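Long-range contacts in putative mandelate racemase (Zymomonas mobilis, PDB 2OX4), which binds a magnesium ion and is probably a lyase, such as a dehydratase, of the mandelate racemase branch of the enolase superfamily: residues I212-H217 against F238-I243; T6-F11 against I24-S29; P17-R22 against P350-L355. All blocks are in the same frame, centred on the assembly; numbering follows the deposited sequence. Where two conformers were deposited one is given.

In the fold
The three contacts sample both domains of an enolase-superfamily subunit and the seam between them. Interaction 1 joins two neighbouring barrel strands at the magnesium ion. Interaction 2 is a hairpin in the N-terminal domain; the centres of the two are about 35 Å apart, on opposite sides of the chain's centre. Interaction 3 links the loop of that same hairpin, residues 17-22, to helix 350-353 of the C-terminal domain. Of the two N-terminal elements this loop lies nearer the metal: the side chain of Gln21 is about 11 Å from the magnesium ion, and interactions 1 and 3 are about 9 Å apart at their nearest atoms.

Interaction 1: residues I212-H217 against F238-I243; sequences IIVENH and FFYEEI. With MG (magnesium ion), chain O.
Glu215 and Glu241, paired on adjacent parallel strands, meet at one magnesium ion. Glu215 OE1 binds the metal at 2.2 Å and Glu241 OE2 at 2.1 Å, so two oxygens that would be expected to repel are held 3.0 Å apart, the two carboxylate planes turned 58° against each other. Glu241 reaches the ion with an extended chain, whereas Glu215 bends at chi2 (81°), and its OE2 accepts a hydrogen bond from the backbone N of His217 (2.9 Å), which arrives from above the carboxylate plane. A metal-bound water donates to both Glu215 OE2 and Glu242 OE1; Arg268 forms a salt bridge with the latter. Glu267 completes the protein ligands, and Lys166 forms a salt bridge with Glu241 OE1.

On the same side of the sheet as the glutamates, Ile213 lies along Phe239: CG1 sits over the centre of the ring, 4.0 Å from its centroid, in a CH-pi contact. The Phe239 ring is brought there by chi1 58°, with CG between the backbone N and carbonyl carbon. On the other side, Val214 CG1 touches Tyr240 CE1 at 3.9 Å, and Ile243 CG2 covers one face of the tyrosine ring. Backbone bonds, among them Glu241 N to Val214 O, set the register. The arrangement is the beta-alpha-beta unit of the enolase-superfamily barrel, with metal-binding glutamates at the C-terminal ends of successive strands.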
loop_
_atom_site.group_PDB
_atom_site.type_symbol
_atom_site.label_atom_id
_atom_site.label_comp_id
_atom_site.label_asym_id
_atom_site.label_seq_id
_atom_site.Cartn_x
_atom_site.Cartn_y
_atom_site.Cartn_z
ATOM N N ILE C 212 29.945 -12.977 -16.992
ATOM C CA ILE C 212 30.470 -13.171 -15.654
ATOM C C ILE C 212 29.305 -13.018 -14.675
ATOM O O ILE C 212 28.653 -11.975 -14.645
ATOM C CB ILE C 212 31.554 -12.112 -15.308
ATOM C CG1 ILE C 212 32.709 -12.163 -16.324
ATOM C CG2 ILE C 212 32.053 -12.320 -13.878
ATOM C CD1 ILE C 212 33.678 -10.957 -16.233
ATOM N N ILE C 213 29.065 -14.066 -13.902
ATOM C CA ILE C 213 28.110 -14.055 -12.799
ATOM C C ILE C 213 28.890 -13.925 -11.492
ATOM O O ILE C 213 29.881 -14.624 -11.280
ATOM C CB ILE C 213 27.302 -15.373 -12.793
ATOM C CG1 ILE C 213 26.524 -15.522 -14.107
ATOM C CG2 ILE C 213 26.393 -15.454 -11.545
ATOM C CD1 ILE C 213 26.259 -16.959 -14.483
ATOM N N VAL C 214 28.457 -13.013 -10.626
ATOM C CA VAL C 214 29.090 -12.843 -9.327
ATOM C C VAL C 214 28.246 -13.474 -8.212
ATOM O O VAL C 214 27.066 -13.152 -8.060
ATOM C CB VAL C 214 29.405 -11.346 -9.054
ATOM C CG1 VAL C 214 29.871 -11.142 -7.601
ATOM C CG2 VAL C 214 30.492 -10.842 -10.051
ATOM N N GLU C 215 28.866 -14.371 -7.450
ATOM C CA GLU C 215 28.217 -15.180 -6.418
ATOM C C GLU C 215 28.654 -14.684 -5.035
ATOM O O GLU C 215 29.843 -14.732 -4.709
ATOM C CB GLU C 215 28.639 -16.646 -6.645
ATOM C CG GLU C 215 28.630 -17.590 -5.450
ATOM C CD GLU C 215 27.253 -18.132 -5.143
ATOM O OE1 GLU C 215 26.956 -19.291 -5.515
ATOM O OE2 GLU C 215 26.456 -17.411 -4.508
ATOM N N ASN C 216 27.714 -14.188 -4.221
ATOM C CA ASN C 216 28.046 -13.771 -2.844
ATOM C C ASN C 216 27.867 -14.837 -1.747
ATOM O O ASN C 216 28.297 -14.632 -0.597
ATOM C CB ASN C 216 27.301 -12.476 -2.453
ATOM C CG ASN C 216 27.910 -11.212 -3.077
ATOM O OD1 ASN C 216 27.548 -10.087 -2.707
ATOM N ND2 ASN C 216 28.811 -11.387 -4.028
ATOM N N HIS C 217 27.221 -15.959 -2.090
ATOM C CA HIS C 217 27.024 -17.084 -1.158
ATOM C C HIS C 217 26.266 -16.731 0.126
ATOM O O HIS C 217 26.424 -17.401 1.148
ATOM C CB HIS C 217 28.365 -17.754 -0.789
ATOM C CG HIS C 217 28.762 -18.875 -1.702
ATOM N ND1 HIS C 217 29.935 -18.863 -2.432
ATOM C CD2 HIS C 217 28.144 -20.041 -2.002
ATOM C CE1 HIS C 217 30.018 -19.973 -3.147
ATOM N NE2 HIS C 217 28.945 -20.706 -2.900
ATOM N N PHE C 238 26.474 -10.362 -15.385
ATOM C CA PHE C 238 25.336 -11.024 -16.009
ATOM C C PHE C 238 24.184 -11.123 -14.993
ATOM O O PHE C 238 23.064 -10.693 -15.261
ATOM C CB PHE C 238 25.763 -12.431 -16.455
ATOM C CG PHE C 238 24.825 -13.075 -17.426
ATOM C CD1 PHE C 238 24.559 -12.484 -18.662
ATOM C CD2 PHE C 238 24.215 -14.280 -17.115
ATOM C CE1 PHE C 238 23.699 -13.084 -19.566
ATOM C CE2 PHE C 238 23.334 -14.895 -18.017
ATOM C CZ PHE C 238 23.077 -14.300 -19.240
ATOM N N PHE C 239 24.484 -11.686 -13.830
ATOM C CA PHE C 239 23.625 -11.551 -12.661
ATOM C C PHE C 239 24.414 -11.729 -11.374
ATOM O O PHE C 239 25.591 -12.089 -11.411
ATOM C CB PHE C 239 22.333 -12.407 -12.740
ATOM C CG PHE C 239 22.534 -13.900 -12.924
ATOM C CD1 PHE C 239 22.921 -14.711 -11.853
ATOM C CD2 PHE C 239 22.256 -14.508 -14.145
ATOM C CE1 PHE C 239 23.062 -16.098 -12.007
ATOM C CE2 PHE C 239 22.405 -15.898 -14.307
ATOM C CZ PHE C 239 22.812 -16.686 -13.232
ATOM N N TYR C 240 23.754 -11.468 -10.249
ATOM C CA TYR C 240 24.407 -11.234 -8.963
ATOM C C TYR C 240 23.621 -12.084 -7.980
ATOM O O TYR C 240 22.429 -11.819 -7.735
ATOM C CB TYR C 240 24.252 -9.737 -8.644
ATOM C CG TYR C 240 25.041 -9.160 -7.474
ATOM C CD1 TYR C 240 26.241 -9.725 -7.035
ATOM C CD2 TYR C 240 24.587 -7.991 -6.842
ATOM C CE1 TYR C 240 26.958 -9.149 -5.956
ATOM C CE2 TYR C 240 25.282 -7.417 -5.781
ATOM C CZ TYR C 240 26.463 -7.997 -5.345
ATOM O OH TYR C 240 27.140 -7.411 -4.306
ATOM N N GLU C 241 24.270 -13.122 -7.457
ATOM C CA GLU C 241 23.585 -14.266 -6.832
ATOM C C GLU C 241 23.738 -14.288 -5.305
ATOM O O GLU C 241 24.845 -14.083 -4.777
ATOM C CB GLU C 241 24.092 -15.597 -7.429
ATOM C CG GLU C 241 23.712 -16.821 -6.595
ATOM C CD GLU C 241 24.160 -18.149 -7.191
ATOM O OE1 GLU C 241 24.552 -18.175 -8.375
ATOM O OE2 GLU C 241 24.098 -19.177 -6.467
ATOM N N GLU C 242 22.625 -14.562 -4.613
ATOM C CA GLU C 242 22.587 -14.753 -3.159
ATOM C C GLU C 242 23.294 -13.641 -2.387
ATOM O O GLU C 242 24.295 -13.867 -1.704
ATOM C CB GLU C 242 23.106 -16.133 -2.760
ATOM C CG GLU C 242 22.097 -17.272 -2.978
ATOM C CD GLU C 242 22.111 -18.267 -1.823
ATOM O OE1 GLU C 242 23.138 -18.956 -1.660
ATOM O OE2 GLU C 242 21.104 -18.361 -1.082
ATOM N N ILE C 243 22.759 -12.432 -2.498
ATOM C CA ILE C 243 23.461 -11.262 -1.985
ATOM C C ILE C 243 23.175 -10.994 -0.500
ATOM O O ILE C 243 23.797 -10.127 0.114
ATOM C CB ILE C 243 23.150 -10.033 -2.829
ATOM C CG1 ILE C 243 21.677 -9.617 -2.654
ATOM C CG2 ILE C 243 23.459 -10.324 -4.312
ATOM C CD1 ILE C 243 21.352 -8.261 -3.273
HETATM MG MG MG O . 25.067 -20.407 -5.084
HETATM O O HOH W 1 25.000 -19.087 -3.309
HETATM O O HOH W 2 26.200 -21.925 -3.671
HETATM O O HOH W 3 25.508 -21.915 -6.469
#

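Interaction 2: residues T6-F11 against I24-S29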
loop_
_atom_site.group_PDB
_atom_site.type_symbol
_atom_site.label_atom_id
_atom_site.label_comp_id
_atom_site.label_asym_id
_atom_site.label_seq_id
_atom_site.Cartn_x
_atom_site.Cartn_y
_atom_site.Cartn_z
ATOM N N THR C 6 8.098 -51.108 -2.818
ATOM C CA THR C 6 8.363 -52.243 -1.928
ATOM C C THR C 6 9.617 -52.063 -1.084
ATOM O O THR C 6 9.765 -52.707 -0.039
ATOM C CB THR C 6 8.524 -53.558 -2.721
ATOM O OG1 THR C 6 9.476 -53.361 -3.778
ATOM C CG2 THR C 6 7.188 -54.010 -3.293
ATOM N N LYS C 7 10.533 -51.208 -1.539
ATOM C CA LYS C 7 11.781 -50.991 -0.820
ATOM C C LYS C 7 12.297 -49.581 -1.073
ATOM O O LYS C 7 12.127 -49.031 -2.167
ATOM C CB LYS C 7 12.852 -52.003 -1.260
ATOM C CG LYS C 7 14.029 -52.082 -0.308
ATOM C CD LYS C 7 15.265 -52.657 -0.981
ATOM C CE LYS C 7 15.136 -54.136 -1.224
ATOM N NZ LYS C 7 16.415 -54.725 -1.705
ATOM N N ILE C 8 12.909 -49.010 -0.047
ATOM C CA ILE C 8 13.508 -47.688 -0.125
ATOM C C ILE C 8 14.879 -47.794 0.527
ATOM O O ILE C 8 15.005 -48.245 1.664
ATOM C CB ILE C 8 12.626 -46.631 0.581
ATOM C CG1 ILE C 8 11.357 -46.370 -0.240
ATOM C CG2 ILE C 8 13.409 -45.306 0.798
ATOM C CD1 ILE C 8 10.274 -45.638 0.522
ATOM N N GLU C 9 15.910 -47.387 -0.210
ATOM C CA GLU C 9 17.266 -47.440 0.304
ATOM C C GLU C 9 17.878 -46.061 0.303
ATOM O O GLU C 9 17.773 -45.342 -0.682
ATOM C CB GLU C 9 18.122 -48.366 -0.552
ATOM C CG GLU C 9 17.621 -49.796 -0.580
ATOM C CD GLU C 9 18.312 -50.602 -1.676
ATOM O OE1 GLU C 9 17.853 -50.558 -2.835
ATOM O OE2 GLU C 9 19.328 -51.256 -1.379
ATOM N N ILE C 10 18.521 -45.689 1.406
ATOM C CA ILE C 10 19.047 -44.327 1.530
ATOM C C ILE C 10 20.548 -44.389 1.776
ATOM O O ILE C 10 20.997 -45.091 2.676
ATOM C CB ILE C 10 18.343 -43.536 2.674
ATOM C CG1 ILE C 10 16.837 -43.466 2.418
ATOM C CG2 ILE C 10 18.929 -42.125 2.813
ATOM C CD1 ILE C 10 16.028 -43.593 3.685
ATOM N N PHE C 11 21.305 -43.651 0.968
ATOM C CA PHE C 11 22.767 -43.681 1.018
ATOM C C PHE C 11 23.270 -42.307 1.426
ATOM O O PHE C 11 23.201 -41.365 0.640
ATOM C CB PHE C 11 23.336 -44.010 -0.372
ATOM C CG PHE C 11 22.825 -45.298 -0.955
ATOM C CD1 PHE C 11 21.634 -45.333 -1.682
ATOM C CD2 PHE C 11 23.549 -46.475 -0.806
ATOM C CE1 PHE C 11 21.157 -46.516 -2.222
ATOM C CE2 PHE C 11 23.082 -47.666 -1.342
ATOM C CZ PHE C 11 21.890 -47.693 -2.058
ATOM N N ILE C 24 23.507 -37.246 -0.484
ATOM C CA ILE C 24 22.446 -38.082 0.063
ATOM C C ILE C 24 21.581 -38.552 -1.103
ATOM O O ILE C 24 20.948 -37.739 -1.797
ATOM C CB ILE C 24 21.561 -37.344 1.115
ATOM C CG1 ILE C 24 22.409 -36.560 2.127
ATOM C CG2 ILE C 24 20.672 -38.364 1.846
ATOM C CD1 ILE C 24 22.538 -35.064 1.809
ATOM N N LEU C 25 21.577 -39.866 -1.315
ATOM C CA LEU C 25 20.849 -40.464 -2.430
ATOM C C LEU C 25 19.796 -41.435 -1.922
ATOM O O LEU C 25 19.955 -42.031 -0.855
ATOM C CB LEU C 25 21.820 -41.179 -3.374
ATOM C CG LEU C 25 22.779 -40.232 -4.097
ATOM C CD1 LEU C 25 24.025 -40.939 -4.589
ATOM C CD2 LEU C 25 22.070 -39.548 -5.242
ATOM N N VAL C 26 18.716 -41.572 -2.690
ATOM C CA VAL C 26 17.614 -42.474 -2.377
ATOM C C VAL C 26 17.311 -43.342 -3.579
ATOM O O VAL C 26 17.219 -42.846 -4.711
ATOM C CB VAL C 26 16.324 -41.726 -1.871
ATOM C CG1 VAL C 26 15.657 -40.906 -2.988
ATOM C CG2 VAL C 26 15.326 -42.722 -1.273
ATOM N N LYS C 27 17.174 -44.641 -3.323
ATOM C CA LYS C 27 16.767 -45.597 -4.342
ATOM C C LYS C 27 15.433 -46.234 -3.959
ATOM O O LYS C 27 15.295 -46.861 -2.892
ATOM C CB LYS C 27 17.865 -46.664 -4.558
ATOM C CG LYS C 27 17.504 -47.740 -5.604
ATOM C CD LYS C 27 18.640 -48.773 -5.778
ATOM C CE LYS C 27 18.222 -49.915 -6.679
ATOM N NZ LYS C 27 19.389 -50.812 -6.955
ATOM N N VAL C 28 14.447 -46.032 -4.825
ATOM C CA VAL C 28 13.070 -46.492 -4.584
ATOM C C VAL C 28 12.749 -47.642 -5.524
ATOM O O VAL C 28 12.703 -47.447 -6.740
ATOM C CB VAL C 28 12.072 -45.339 -4.839
ATOM C CG1 VAL C 28 10.613 -45.802 -4.634
ATOM C CG2 VAL C 28 12.402 -44.147 -3.947
ATOM N N SER C 29 12.531 -48.830 -4.963
ATOM C CA SER C 29 12.253 -50.037 -5.767
ATOM C C SER C 29 10.775 -50.394 -5.756
ATOM O O SER C 29 10.075 -50.131 -4.772
ATOM C CB SER C 29 13.067 -51.216 -5.238
ATOM O OG SER C 29 14.445 -50.938 -5.345
HETATM O O HOH W 4 15.360 -49.747 -3.133
HETATM O O HOH W 5 18.423 -52.636 -4.325
#
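Ser29 O is gripped by three donors near the start of strand 5-13: the backbone N of Thr6 at 2.9 Å, and, both weakly, Lys7 N and Thr6 OG1. Thr6 and Lys7 thus share one partner, a classic beta bulge. Thr6 OG1 comes to the carbonyl because chi1 (51°) folds the hydroxyl back over its own main chain. Ser29 N in turn donates to Lys7 O. Beyond the bulge the strands run antiparallel in regular register, with two-way backbone bonds at the Glu9-Lys27 and Phe11-Leu25 pairs.

On the side of Glu9 and Lys27 the two long side chains lie alongside each other. The fully extended lysine brings CD to 3.5 Å from Glu9 OE1, yet its NZ stops at 4.4 Å from that oxygen, beyond a salt bridge. One water spans the charges, donating to Glu9 OE1 and accepting a weak bond from Lys27 NZ; a second water is 2.6 Å from Glu9 OE1 and 2.7 Å from Ser29 OG. Tyr384 and Tyr389 hold Glu9 OE2, while Tyr35 makes a cation-pi contact with the lysine. Phe11 turns the edge of its ring to Lys27, Phe11 CE1 meeting Lys27 CB at 4.0 Å.

The opposite side is aliphatic. Ile8 and Val26 lie side by side, joined through their CG2 methyls at 3.8 Å, and Ile10 presents CG1 to that same valine methyl. With chi1 of Val26 at 69° for CG1, the other branch, CG2, swings away from the backbone N and reaches both isoleucines. Helices 48-62 and 89-110 cover this apolar side. The contact is an antiparallel beta hairpin within the sheet of the N-terminal domain, the alpha+beta capping domain of the mandelate racemase family.

Interaction 3: residues P17-R22 against P350-L355; sequences PQSGQR and PEYEEL
Glu351 reaches from helix 350-353 into the loop at Pro17-Ser19. Its CB packs against Pro17 CD at 3.8 Å, and chi1 of 58° tucks CG over the helix backbone before the chain extends to the loop. At CD the carboxylate divides its oxygens between successive residues. Glu351 OE2 accepts the N-H of Gln18 at 2.7 Å and OE1 that of Ser19 at 2.8 Å, each through its syn lone pair. Ser19 OG gives Glu351 OE1 a second bond, also 2.8 Å, from nearly along the C-O axis. This grip on both oxygens fixes the rotation of the carboxylate. A water donates to OE2 and accepts from Glu351 N and Gln18 NE2, tying the glutamate's root to its tip; Arg141 N and Lys139 O also hold the Gln18 amide, at OE1 and NE2.

Next along the helix, Tyr352 OH donates to Gln21 OE1 at 2.8 Å, in the carbonyl plane and on a lone pair; the amide and ring planes stand 69° apart.

Arg16 hydrogen-bonds Glu351 O and forms a salt bridge with Glu354 OE2. The contact thus lashes the loop between strands 5-13 and 24-30 of the N-terminal domain to the short helix that follows barrel strand 341-344.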
loop_
_atom_site.group_PDB
_atom_site.type_symbol
_atom_site.label_atom_id
_atom_site.label_comp_id
_atom_site.label_asym_id
_atom_site.label_seq_id
_atom_site.Cartn_x
_atom_site.Cartn_y
_atom_site.Cartn_z
ATOM N N PRO C 17 36.731 -36.716 -0.069
ATOM C CA PRO C 17 38.026 -36.213 0.440
ATOM C C PRO C 17 38.357 -34.750 0.122
ATOM O O PRO C 17 38.646 -33.975 1.042
ATOM C CB PRO C 17 39.058 -37.139 -0.221
ATOM C CG PRO C 17 38.306 -38.351 -0.623
ATOM C CD PRO C 17 36.879 -37.965 -0.843
ATOM N N GLN C 18 38.330 -34.377 -1.157
ATOM C CA GLN C 18 38.737 -33.032 -1.574
ATOM C C GLN C 18 37.732 -31.954 -1.157
ATOM O O GLN C 18 38.116 -30.876 -0.692
ATOM C CB GLN C 18 38.912 -32.978 -3.086
ATOM C CG GLN C 18 40.161 -33.648 -3.596
ATOM C CD GLN C 18 40.558 -33.100 -4.944
ATOM O OE1 GLN C 18 41.173 -32.041 -5.033
ATOM N NE2 GLN C 18 40.178 -33.803 -6.007
ATOM N N SER C 19 36.448 -32.255 -1.332
ATOM C CA SER C 19 35.386 -31.265 -1.140
ATOM C C SER C 19 34.859 -31.258 0.293
ATOM O O SER C 19 34.306 -30.257 0.749
ATOM C CB SER C 19 34.245 -31.488 -2.141
ATOM O OG SER C 19 33.589 -32.730 -1.909
ATOM N N GLY C 20 35.034 -32.376 0.998
ATOM C CA GLY C 20 34.561 -32.518 2.369
ATOM C C GLY C 20 33.072 -32.791 2.450
ATOM O O GLY C 20 32.516 -32.836 3.539
ATOM N N GLN C 21 32.441 -32.986 1.296
ATOM C CA GLN C 21 30.977 -33.029 1.195
ATOM C C GLN C 21 30.445 -34.444 1.376
ATOM O O GLN C 21 31.217 -35.394 1.363
ATOM C CB GLN C 21 30.546 -32.442 -0.143
ATOM C CG GLN C 21 30.836 -30.946 -0.225
ATOM C CD GLN C 21 30.651 -30.359 -1.605
ATOM O OE1 GLN C 21 30.148 -31.015 -2.509
ATOM N NE2 GLN C 21 31.058 -29.105 -1.772
ATOM N N ARG C 22 29.131 -34.577 1.574
ATOM C CA ARG C 22 28.507 -35.883 1.798
ATOM C C ARG C 22 27.120 -35.924 1.146
ATOM O O ARG C 22 26.123 -35.609 1.797
ATOM C CB ARG C 22 28.375 -36.177 3.301
ATOM C CG ARG C 22 29.686 -36.434 4.038
ATOM C CD ARG C 22 29.439 -37.077 5.388
ATOM N NE ARG C 22 28.805 -38.387 5.239
ATOM C CZ ARG C 22 28.346 -39.126 6.243
ATOM N NH1 ARG C 22 28.445 -38.684 7.494
ATOM N NH2 ARG C 22 27.787 -40.315 5.997
ATOM N N PRO C 350 37.303 -36.790 -8.975
ATOM C CA PRO C 350 37.101 -38.256 -8.930
ATOM C C PRO C 350 36.184 -38.778 -7.800
ATOM O O PRO C 350 35.558 -39.831 -7.956
ATOM C CB PRO C 350 38.521 -38.797 -8.740
ATOM C CG PRO C 350 39.417 -37.718 -9.279
ATOM C CD PRO C 350 38.735 -36.436 -8.900
ATOM N N GLU C 351 36.116 -38.062 -6.676
ATOM C CA GLU C 351 35.222 -38.456 -5.569
ATOM C C GLU C 351 33.743 -38.358 -5.959
ATOM O O GLU C 351 32.890 -39.057 -5.399
ATOM C CB GLU C 351 35.475 -37.596 -4.335
ATOM C CG GLU C 351 35.310 -36.082 -4.549
ATOM C CD GLU C 351 36.115 -35.297 -3.549
ATOM O OE1 GLU C 351 35.604 -34.286 -3.020
ATOM O OE2 GLU C 351 37.260 -35.713 -3.274
ATOM N N TYR C 352 33.447 -37.479 -6.910
ATOM C CA TYR C 352 32.094 -37.370 -7.450
ATOM C C TYR C 352 31.858 -38.290 -8.654
ATOM O O TYR C 352 30.815 -38.944 -8.739
ATOM C CB TYR C 352 31.717 -35.908 -7.715
ATOM C CG TYR C 352 31.076 -35.253 -6.501
ATOM C CD1 TYR C 352 31.814 -34.440 -5.636
ATOM C CD2 TYR C 352 29.733 -35.482 -6.201
ATOM C CE1 TYR C 352 31.213 -33.856 -4.505
ATOM C CE2 TYR C 352 29.131 -34.912 -5.091
ATOM C CZ TYR C 352 29.868 -34.104 -4.244
ATOM O OH TYR C 352 29.239 -33.549 -3.145
ATOM N N GLU C 353 32.834 -38.378 -9.557
ATOM C CA GLU C 353 32.736 -39.294 -10.706
ATOM C C GLU C 353 32.426 -40.757 -10.367
ATOM O O GLU C 353 31.695 -41.411 -11.099
ATOM C CB GLU C 353 33.981 -39.214 -11.597
ATOM C CG GLU C 353 34.213 -37.846 -12.210
ATOM C CD GLU C 353 35.625 -37.668 -12.761
ATOM O OE1 GLU C 353 35.988 -38.383 -13.723
ATOM O OE2 GLU C 353 36.366 -36.804 -12.234
ATOM N N GLU C 354 32.979 -41.275 -9.268
ATOM C CA GLU C 354 32.842 -42.704 -8.933
ATOM C C GLU C 354 31.443 -43.112 -8.446
ATOM O O GLU C 354 31.142 -44.305 -8.293
ATOM C CB GLU C 354 33.888 -43.116 -7.895
ATOM C CG GLU C 354 33.689 -42.467 -6.520
ATOM C CD GLU C 354 34.709 -42.935 -5.482
ATOM O OE1 GLU C 354 35.499 -43.859 -5.777
ATOM O OE2 GLU C 354 34.718 -42.382 -4.358
ATOM N N LEU C 355 30.594 -42.115 -8.208
ATOM C CA LEU C 355 29.295 -42.339 -7.578
ATOM C C LEU C 355 28.212 -42.768 -8.557
ATOM O O LEU C 355 27.230 -43.396 -8.150
ATOM C CB LEU C 355 28.841 -41.083 -6.822
ATOM C CG LEU C 355 29.778 -40.584 -5.722
ATOM C CD1 LEU C 355 29.231 -39.303 -5.098
ATOM C CD2 LEU C 355 29.978 -41.663 -4.666
HETATM O O HOH W 6 38.538 -36.260 -5.482
#